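Local coordinates for protein peptidoglycan DD-endopeptidase ShyB (Vibrio cholerae, PDB 2GU1) that hydrolyses the peptide cross-links between adjacent peptidoglycan strands as a zinc-dependent DD-endopeptidase, probably letting new glycans be inserted as the cell wall expands, at residues L64-I78 against R81-I94. Numbering follows the deposited sequence.
Sequences LSRLIYHMSIVEKAI and RENDGSFSYDFQEI
Phe91 lies against residues 75-77, its CG anti to the backbone N (chi1 -179°), which carries the ring across to the neighbouring strand. Met71 reaches the ring's edge: its CE lies in the ring plane, 3.5 Å from Phe91 CE1, and with SD also edge-on this is a Met-aromatic contact. On the same face Ala77 CB touches Tyr89 CE1 at 3.7 Å, and Glu75 and Glu93 run side by side, their carboxylate planes 83° apart. Glu75 OE1 and Glu93 OE1, both acceptors, are 2.8 Å apart; Glu93 OE2, the other oxygen, forms a salt bridge with Arg321, which would probably offset part of the negative charge. Strands 75-81 and 87-93 form a beta hairpin, the 75-78 part running at 168° to 87-93, the outermost strand of the five-stranded antiparallel sheet in the LysM-like domain. Backbone bonds pair Lys76 with Gln92 and Ile78 with Asp90. On the face carrying these four side chains, Gln92 NE2 donates to Asp90 OD2 (3.1 Å); OD2 lies near the Gln92 amide plane, whereas NE2 comes from above the carboxylate plane. Ile78 CD1 packs against the amide. Farther along, Arg81 bends at chi3, bringing NE within 3.0 Å of Leu64 O; this hydrogen bond lies in the guanidinium plane, and Arg81 NH2 forms a salt bridge with Asp59.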
ATOM      1  N   LEU A  64     -12.952  14.428  21.503  1.00 35.20           N
ATOM      2  CA  LEU A  64     -12.524  14.418  20.106  1.00 33.47           C
ATOM      3  C   LEU A  64     -13.681  14.668  19.146  1.00 30.78           C
ATOM      4  O   LEU A  64     -14.669  13.941  19.155  1.00 30.82           O
ATOM      5  CB  LEU A  64     -11.878  13.069  19.769  1.00 31.10           C
ATOM      6  CG  LEU A  64     -11.210  12.949  18.398  1.00 29.96           C
ATOM      7  CD1 LEU A  64      -9.938  13.785  18.383  1.00 28.67           C
ATOM      8  CD2 LEU A  64     -10.885  11.493  18.108  1.00 28.45           C
ATOM      9  N   SER A  65     -13.551  15.694  18.313  1.00 31.11           N
ATOM     10  CA  SER A  65     -14.588  16.015  17.340  1.00 32.23           C
ATOM     11  C   SER A  65     -14.082  15.735  15.924  1.00 31.26           C
ATOM     12  O   SER A  65     -14.867  15.511  15.004  1.00 29.34           O
ATOM     13  CB  SER A  65     -14.998  17.484  17.458  1.00 33.62           C
ATOM     14  OG  SER A  65     -13.931  18.338  17.097  1.00 38.71           O
ATOM     15  N   ARG A  66     -12.763  15.760  15.756  1.00 30.06           N
ATOM     16  CA  ARG A  66     -12.158  15.491  14.462  1.00 30.43           C
ATOM     17  C   ARG A  66     -10.681  15.137  14.559  1.00 30.12           C
ATOM     18  O   ARG A  66      -9.927  15.762  15.312  1.00 30.09           O
ATOM     19  CB  ARG A  66     -12.311  16.692  13.536  1.00 31.54           C
ATOM     20  CG  ARG A  66     -11.390  16.617  12.336  1.00 37.70           C
ATOM     21  CD  ARG A  66     -11.570  17.799  11.413  1.00 40.26           C
ATOM     22  NE  ARG A  66     -12.823  17.706  10.675  1.00 43.66           N
ATOM     23  CZ  ARG A  66     -13.235  18.610   9.795  1.00 46.39           C
ATOM     24  NH1 ARG A  66     -12.491  19.680   9.545  1.00 45.88           N
ATOM     25  NH2 ARG A  66     -14.385  18.437   9.155  1.00 48.12           N
ATOM     26  N   LEU A  67     -10.284  14.135  13.779  1.00 27.60           N
ATOM     27  CA  LEU A  67      -8.900  13.669  13.711  1.00 25.19           C
ATOM     28  C   LEU A  67      -8.404  13.832  12.279  1.00 23.94           C
ATOM     29  O   LEU A  67      -9.085  13.417  11.334  1.00 21.53           O
ATOM     30  CB  LEU A  67      -8.809  12.185  14.095  1.00 25.62           C
ATOM     31  CG  LEU A  67      -7.514  11.463  13.703  1.00 26.15           C
ATOM     32  CD1 LEU A  67      -6.383  11.933  14.598  1.00 25.37           C
ATOM     33  CD2 LEU A  67      -7.693   9.949  13.824  1.00 26.18           C
ATOM     34  N   ILE A  68      -7.230  14.436  12.115  1.00 20.58           N
ATOM     35  CA  ILE A  68      -6.648  14.604  10.789  1.00 22.04           C
ATOM     36  C   ILE A  68      -5.313  13.860  10.789  1.00 24.19           C
ATOM     37  O   ILE A  68      -4.422  14.149  11.603  1.00 24.19           O
ATOM     38  CB  ILE A  68      -6.386  16.092  10.429  1.00 22.74           C
ATOM     39  CG1 ILE A  68      -7.688  16.900  10.486  1.00 22.04           C
ATOM     40  CG2 ILE A  68      -5.834  16.197   9.011  1.00 23.88           C
ATOM     41  CD1 ILE A  68      -8.139  17.207  11.895  1.00 25.78           C
ATOM     42  N   TYR A  69      -5.195  12.882   9.897  1.00 21.33           N
ATOM     43  CA  TYR A  69      -3.974  12.102   9.772  1.00 21.39           C
ATOM     44  C   TYR A  69      -3.212  12.639   8.565  1.00 21.20           C
ATOM     45  O   TYR A  69      -3.577  12.391   7.412  1.00 20.57           O
ATOM     46  CB  TYR A  69      -4.318  10.604   9.615  1.00 22.23           C
ATOM     47  CG  TYR A  69      -3.179   9.690   9.186  1.00 25.55           C
ATOM     48  CD1 TYR A  69      -1.844   9.987   9.495  1.00 24.88           C
ATOM     49  CD2 TYR A  69      -3.446   8.510   8.484  1.00 25.68           C
ATOM     50  CE1 TYR A  69      -0.799   9.124   9.109  1.00 25.63           C
ATOM     51  CE2 TYR A  69      -2.423   7.646   8.102  1.00 26.12           C
ATOM     52  CZ  TYR A  69      -1.102   7.957   8.415  1.00 26.73           C
ATOM     53  OH  TYR A  69      -0.105   7.101   8.019  1.00 26.05           O
ATOM     54  N   HIS A  70      -2.171  13.420   8.845  1.00 21.24           N
ATOM     55  CA  HIS A  70      -1.326  13.998   7.806  1.00 21.27           C
ATOM     56  C   HIS A  70      -0.287  12.966   7.362  1.00 23.45           C
ATOM     57  O   HIS A  70       0.774  12.837   7.980  1.00 19.88           O
ATOM     58  CB  HIS A  70      -0.617  15.255   8.344  1.00 23.07           C
ATOM     59  CG  HIS A  70      -1.552  16.383   8.665  1.00 23.45           C
ATOM     60  ND1 HIS A  70      -2.071  17.217   7.697  1.00 25.27           N
ATOM     61  CD2 HIS A  70      -2.086  16.791   9.841  1.00 25.60           C
ATOM     62  CE1 HIS A  70      -2.887  18.090   8.263  1.00 26.63           C
ATOM     63  NE2 HIS A  70      -2.914  17.852   9.564  1.00 28.20           N
ATOM     64  N   MET A  71      -0.607  12.218   6.306  1.00 25.15           N
ATOM     65  CA  MET A  71       0.307  11.207   5.779  1.00 25.76           C
ATOM     66  C   MET A  71       1.514  11.885   5.137  1.00 26.25           C
ATOM     67  O   MET A  71       2.619  11.343   5.146  1.00 23.44           O
ATOM     68  CB  MET A  71      -0.415  10.330   4.754  1.00 29.42           C
ATOM     69  CG  MET A  71      -1.408   9.384   5.393  1.00 36.94           C
ATOM     70  SD  MET A  71      -2.750   8.867   4.302  1.00 43.51           S
ATOM     71  CE  MET A  71      -3.967  10.108   4.690  1.00 43.75           C
ATOM     72  N   SER A  72       1.282  13.059   4.561  1.00 24.41           N
ATOM     73  CA  SER A  72       2.342  13.854   3.940  1.00 25.27           C
ATOM     74  C   SER A  72       1.802  15.269   3.843  1.00 25.02           C
ATOM     75  O   SER A  72       0.647  15.514   4.181  1.00 27.37           O
ATOM     76  CB  SER A  72       2.682  13.347   2.532  1.00 23.30           C
ATOM     77  OG  SER A  72       1.727  13.785   1.580  1.00 26.60           O
ATOM     78  N   ILE A  73       2.624  16.201   3.378  1.00 27.98           N
ATOM     79  CA  ILE A  73       2.167  17.578   3.257  1.00 29.75           C
ATOM     80  C   ILE A  73       1.168  17.762   2.108  1.00 30.48           C
ATOM     81  O   ILE A  73       0.594  18.832   1.949  1.00 30.44           O
ATOM     82  CB  ILE A  73       3.363  18.550   3.087  1.00 29.96           C
ATOM     83  CG1 ILE A  73       4.192  18.177   1.857  1.00 29.28           C
ATOM     84  CG2 ILE A  73       4.236  18.502   4.340  1.00 31.69           C
ATOM     85  CD1 ILE A  73       5.468  19.002   1.712  1.00 31.16           C
ATOM     86  N   VAL A  74       0.953  16.710   1.320  1.00 30.38           N
ATOM     87  CA  VAL A  74       0.008  16.784   0.213  1.00 29.86           C
ATOM     88  C   VAL A  74      -1.112  15.746   0.315  1.00 30.23           C
ATOM     89  O   VAL A  74      -1.923  15.618  -0.599  1.00 31.36           O
ATOM     90  CB  VAL A  74       0.721  16.617  -1.164  1.00 30.52           C
ATOM     91  CG1 VAL A  74       1.687  17.767  -1.386  1.00 30.37           C
ATOM     92  CG2 VAL A  74       1.453  15.280  -1.233  1.00 29.55           C
ATOM     93  N   GLU A  75      -1.163  15.017   1.427  1.00 30.50           N
ATOM     94  CA  GLU A  75      -2.184  13.990   1.621  1.00 30.33           C
ATOM     95  C   GLU A  75      -2.603  13.845   3.081  1.00 29.27           C
ATOM     96  O   GLU A  75      -1.759  13.746   3.974  1.00 26.50           O
ATOM     97  CB  GLU A  75      -1.669  12.641   1.107  1.00 31.33           C
ATOM     98  CG  GLU A  75      -1.207  12.676  -0.340  1.00 35.58           C
ATOM     99  CD  GLU A  75      -0.645  11.352  -0.827  1.00 38.70           C
ATOM    100  OE1 GLU A  75      -0.341  11.247  -2.037  1.00 42.53           O
ATOM    101  OE2 GLU A  75      -0.505  10.418  -0.008  1.00 41.85           O
ATOM    102  N   LYS A  76      -3.911  13.817   3.316  1.00 28.21           N
ATOM    103  CA  LYS A  76      -4.432  13.669   4.664  1.00 27.56           C
ATOM    104  C   LYS A  76      -5.791  12.972   4.701  1.00 26.26           C
ATOM    105  O   LYS A  76      -6.623  13.162   3.814  1.00 26.18           O
ATOM    106  CB  LYS A  76      -4.544  15.042   5.334  1.00 30.99           C
ATOM    107  CG  LYS A  76      -5.422  16.024   4.579  1.00 32.11           C
ATOM    108  CD  LYS A  76      -5.402  17.401   5.226  1.00 34.76           C
ATOM    109  CE  LYS A  76      -6.233  18.396   4.425  1.00 33.67           C
ATOM    110  NZ  LYS A  76      -6.164  19.776   4.994  1.00 37.07           N
ATOM    111  N   ALA A  77      -5.990  12.163   5.739  1.00 25.16           N
ATOM    112  CA  ALA A  77      -7.232  11.434   5.967  1.00 26.06           C
ATOM    113  C   ALA A  77      -7.942  12.198   7.082  1.00 27.18           C
ATOM    114  O   ALA A  77      -7.355  12.444   8.134  1.00 28.18           O
ATOM    115  CB  ALA A  77      -6.931  10.007   6.417  1.00 25.03           C
ATOM    116  N   ILE A  78      -9.194  12.577   6.849  1.00 27.83           N
ATOM    117  CA  ILE A  78      -9.957  13.342   7.826  1.00 26.44           C
ATOM    118  C   ILE A  78     -11.101  12.526   8.428  1.00 27.51           C
ATOM    119  O   ILE A  78     -11.988  12.058   7.711  1.00 26.72           O
ATOM    120  CB  ILE A  78     -10.522  14.598   7.160  1.00 30.10           C
ATOM    121  CG1 ILE A  78      -9.379  15.364   6.491  1.00 28.25           C
ATOM    122  CG2 ILE A  78     -11.255  15.455   8.187  1.00 29.37           C
ATOM    123  CD1 ILE A  78      -9.834  16.442   5.530  1.00 33.05           C
ATOM    124  N   ARG A  81     -16.459  13.527  13.499  1.00 31.45           N
ATOM    125  CA  ARG A  81     -17.529  13.007  14.341  1.00 32.40           C
ATOM    126  C   ARG A  81     -18.881  13.527  13.859  1.00 33.69           C
ATOM    127  O   ARG A  81     -19.033  14.713  13.563  1.00 29.79           O
ATOM    128  CB  ARG A  81     -17.317  13.396  15.809  1.00 34.62           C
ATOM    129  CG  ARG A  81     -18.454  12.930  16.719  1.00 40.14           C
ATOM    130  CD  ARG A  81     -18.061  12.886  18.187  1.00 44.31           C
ATOM    131  NE  ARG A  81     -17.661  14.188  18.715  1.00 49.01           N
ATOM    132  CZ  ARG A  81     -18.456  15.250  18.789  1.00 50.97           C
ATOM    133  NH1 ARG A  81     -19.712  15.177  18.367  1.00 52.92           N
ATOM    134  NH2 ARG A  81     -17.990  16.388  19.288  1.00 51.97           N
ATOM    135  N   GLU A  82     -19.853  12.622  13.776  1.00 33.90           N
ATOM    136  CA  GLU A  82     -21.202  12.955  13.323  1.00 35.13           C
ATOM    137  C   GLU A  82     -22.145  13.114  14.523  1.00 34.64           C
ATOM    138  O   GLU A  82     -21.838  12.666  15.630  1.00 34.21           O
ATOM    139  CB  GLU A  82     -21.727  11.851  12.396  1.00 35.51           C
ATOM    140  CG  GLU A  82     -20.964  11.680  11.084  1.00 37.88           C
ATOM    141  CD  GLU A  82     -21.097  12.877  10.154  1.00 42.09           C
ATOM    142  OE1 GLU A  82     -21.992  13.717  10.387  1.00 45.34           O
ATOM    143  OE2 GLU A  82     -20.316  12.973   9.182  1.00 41.96           O
ATOM    144  N   ASN A  83     -23.293  13.748  14.305  1.00 35.51           N
ATOM    145  CA  ASN A  83     -24.245  13.944  15.390  1.00 36.88           C
ATOM    146  C   ASN A  83     -24.669  12.623  16.021  1.00 37.17           C
ATOM    147  O   ASN A  83     -24.980  12.572  17.211  1.00 36.84           O
ATOM    148  CB  ASN A  83     -25.486  14.700  14.896  1.00 38.27           C
ATOM    149  CG  ASN A  83     -25.207  16.166  14.627  1.00 38.88           C
ATOM    150  OD1 ASN A  83     -24.711  16.882  15.501  1.00 41.29           O
ATOM    151  ND2 ASN A  83     -25.529  16.623  13.422  1.00 36.17           N
ATOM    152  N   ASP A  84     -24.669  11.552  15.233  1.00 37.43           N
ATOM    153  CA  ASP A  84     -25.076  10.256  15.758  1.00 38.59           C
ATOM    154  C   ASP A  84     -23.973   9.563  16.552  1.00 38.60           C
ATOM    155  O   ASP A  84     -24.144   8.436  17.009  1.00 39.67           O
ATOM    156  CB  ASP A  84     -25.566   9.346  14.620  1.00 39.47           C
ATOM    157  CG  ASP A  84     -24.483   9.033  13.604  1.00 40.82           C
ATOM    158  OD1 ASP A  84     -24.776   8.307  12.633  1.00 40.73           O
ATOM    159  OD2 ASP A  84     -23.342   9.511  13.776  1.00 41.16           O
ATOM    160  N   GLY A  85     -22.842  10.240  16.716  1.00 39.03           N
ATOM    161  CA  GLY A  85     -21.744   9.663  17.472  1.00 38.07           C
ATOM    162  C   GLY A  85     -20.706   8.925  16.644  1.00 37.23           C
ATOM    163  O   GLY A  85     -19.588   8.694  17.105  1.00 37.64           O
ATOM    164  N   SER A  86     -21.068   8.546  15.424  1.00 34.04           N
ATOM    165  CA  SER A  86     -20.141   7.837  14.548  1.00 32.69           C
ATOM    166  C   SER A  86     -19.189   8.840  13.905  1.00 30.56           C
ATOM    167  O   SER A  86     -19.385  10.051  14.002  1.00 31.71           O
ATOM    168  CB  SER A  86     -20.902   7.095  13.446  1.00 32.36           C
ATOM    169  OG  SER A  86     -21.481   8.010  12.529  1.00 32.63           O
ATOM    170  N   PHE A  87     -18.157   8.326  13.249  1.00 27.08           N
ATOM    171  CA  PHE A  87     -17.185   9.170  12.565  1.00 25.71           C
ATOM    172  C   PHE A  87     -17.252   8.903  11.073  1.00 24.59           C
ATOM    173  O   PHE A  87     -17.383   7.752  10.650  1.00 26.27           O
ATOM    174  CB  PHE A  87     -15.766   8.873  13.063  1.00 26.11           C
ATOM    175  CG  PHE A  87     -15.371   9.655  14.281  1.00 23.60           C
ATOM    176  CD1 PHE A  87     -14.492  10.734  14.173  1.00 24.61           C
ATOM    177  CD2 PHE A  87     -15.879   9.325  15.530  1.00 24.24           C
ATOM    178  CE1 PHE A  87     -14.126  11.469  15.298  1.00 24.52           C
ATOM    179  CE2 PHE A  87     -15.518  10.059  16.667  1.00 25.34           C
ATOM    180  CZ  PHE A  87     -14.638  11.133  16.544  1.00 21.31           C
ATOM    181  N   SER A  88     -17.179   9.968  10.284  1.00 23.94           N
ATOM    182  CA  SER A  88     -17.196   9.857   8.834  1.00 25.39           C
ATOM    183  C   SER A  88     -15.785  10.130   8.306  1.00 26.65           C
ATOM    184  O   SER A  88     -15.001  10.855   8.934  1.00 26.11           O
ATOM    185  CB  SER A  88     -18.190  10.851   8.228  1.00 27.45           C
ATOM    186  OG  SER A  88     -17.913  12.174   8.641  1.00 33.15           O
ATOM    187  N   TYR A  89     -15.479   9.553   7.148  1.00 27.16           N
ATOM    188  CA  TYR A  89     -14.161   9.668   6.523  1.00 27.22           C
ATOM    189  C   TYR A  89     -14.126  10.504   5.240  1.00 25.96           C
ATOM    190  O   TYR A  89     -15.022  10.410   4.410  1.00 24.99           O
ATOM    191  CB  TYR A  89     -13.661   8.260   6.194  1.00 28.93           C
ATOM    192  CG  TYR A  89     -12.327   8.195   5.479  1.00 29.83           C
ATOM    193  CD1 TYR A  89     -11.132   8.104   6.195  1.00 30.52           C
ATOM    194  CD2 TYR A  89     -12.260   8.207   4.087  1.00 28.63           C
ATOM    195  CE1 TYR A  89      -9.905   8.022   5.541  1.00 29.62           C
ATOM    196  CE2 TYR A  89     -11.039   8.126   3.421  1.00 28.60           C
ATOM    197  CZ  TYR A  89      -9.866   8.032   4.152  1.00 29.77           C
ATOM    198  OH  TYR A  89      -8.658   7.942   3.494  1.00 30.35           O
ATOM    199  N   ASP A  90     -13.064  11.292   5.080  1.00 25.32           N
ATOM    200  CA  ASP A  90     -12.848  12.106   3.883  1.00 27.24           C
ATOM    201  C   ASP A  90     -11.344  12.158   3.614  1.00 25.74           C
ATOM    202  O   ASP A  90     -10.557  12.418   4.525  1.00 27.51           O
ATOM    203  CB  ASP A  90     -13.393  13.528   4.073  1.00 28.90           C
ATOM    204  CG  ASP A  90     -13.070  14.446   2.894  1.00 34.25           C
ATOM    205  OD1 ASP A  90     -12.772  13.932   1.794  1.00 37.38           O
ATOM    206  OD2 ASP A  90     -13.125  15.688   3.059  1.00 36.76           O
ATOM    207  N   PHE A  91     -10.950  11.888   2.374  1.00 25.44           N
ATOM    208  CA  PHE A  91      -9.542  11.917   1.996  1.00 27.61           C
ATOM    209  C   PHE A  91      -9.284  13.105   1.076  1.00 29.85           C
ATOM    210  O   PHE A  91      -9.997  13.312   0.090  1.00 31.24           O
ATOM    211  CB  PHE A  91      -9.139  10.617   1.283  1.00 28.71           C
ATOM    212  CG  PHE A  91      -7.685  10.571   0.887  1.00 29.05           C
ATOM    213  CD1 PHE A  91      -6.694  10.384   1.844  1.00 30.95           C
ATOM    214  CD2 PHE A  91      -7.303  10.759  -0.442  1.00 31.73           C
ATOM    215  CE1 PHE A  91      -5.338  10.387   1.488  1.00 30.23           C
ATOM    216  CE2 PHE A  91      -5.956  10.765  -0.813  1.00 32.27           C
ATOM    217  CZ  PHE A  91      -4.969  10.578   0.158  1.00 32.46           C
ATOM    218  N   GLN A  92      -8.269  13.894   1.400  1.00 31.97           N
ATOM    219  CA  GLN A  92      -7.939  15.054   0.585  1.00 34.78           C
ATOM    220  C   GLN A  92      -6.503  15.006   0.092  1.00 36.21           C
ATOM    221  O   GLN A  92      -5.569  14.796   0.865  1.00 34.33           O
ATOM    222  CB  GLN A  92      -8.186  16.337   1.376  1.00 37.68           C
ATOM    223  CG  GLN A  92      -9.656  16.719   1.471  1.00 38.93           C
ATOM    224  CD  GLN A  92      -9.886  17.911   2.383  1.00 42.61           C
ATOM    225  OE1 GLN A  92      -9.019  18.776   2.527  1.00 42.19           O
ATOM    226  NE2 GLN A  92     -11.064  17.969   2.996  1.00 42.56           N
ATOM    227  N   GLU A  93      -6.335  15.211  -1.207  1.00 39.06           N
ATOM    228  CA  GLU A  93      -5.021  15.170  -1.814  1.00 43.24           C
ATOM    229  C   GLU A  93      -4.739  16.414  -2.651  1.00 44.63           C
ATOM    230  O   GLU A  93      -5.568  16.834  -3.459  1.00 45.16           O
ATOM    231  CB  GLU A  93      -4.921  13.918  -2.683  1.00 46.28           C
ATOM    232  CG  GLU A  93      -3.521  13.561  -3.111  1.00 52.36           C
ATOM    233  CD  GLU A  93      -3.436  12.166  -3.705  1.00 55.84           C
ATOM    234  OE1 GLU A  93      -2.304  11.707  -3.974  1.00 56.85           O
ATOM    235  OE2 GLU A  93      -4.500  11.529  -3.900  1.00 57.30           O
ATOM    236  N   ILE A  94      -3.569  17.004  -2.443  1.00 45.34           N
ATOM    237  CA  ILE A  94      -3.158  18.189  -3.185  1.00 45.57           C
ATOM    238  C   ILE A  94      -2.097  17.767  -4.199  1.00 46.97           C
ATOM    239  O   ILE A  94      -1.136  17.072  -3.857  1.00 45.55           O
ATOM    240  CB  ILE A  94      -2.544  19.250  -2.255  1.00 45.24           C
ATOM    241  CG1 ILE A  94      -3.532  19.602  -1.146  1.00 45.23           C
ATOM    242  CG2 ILE A  94      -2.183  20.494  -3.054  1.00 45.27           C
ATOM    243  CD1 ILE A  94      -2.957  20.523  -0.098  1.00 44.85           C
TER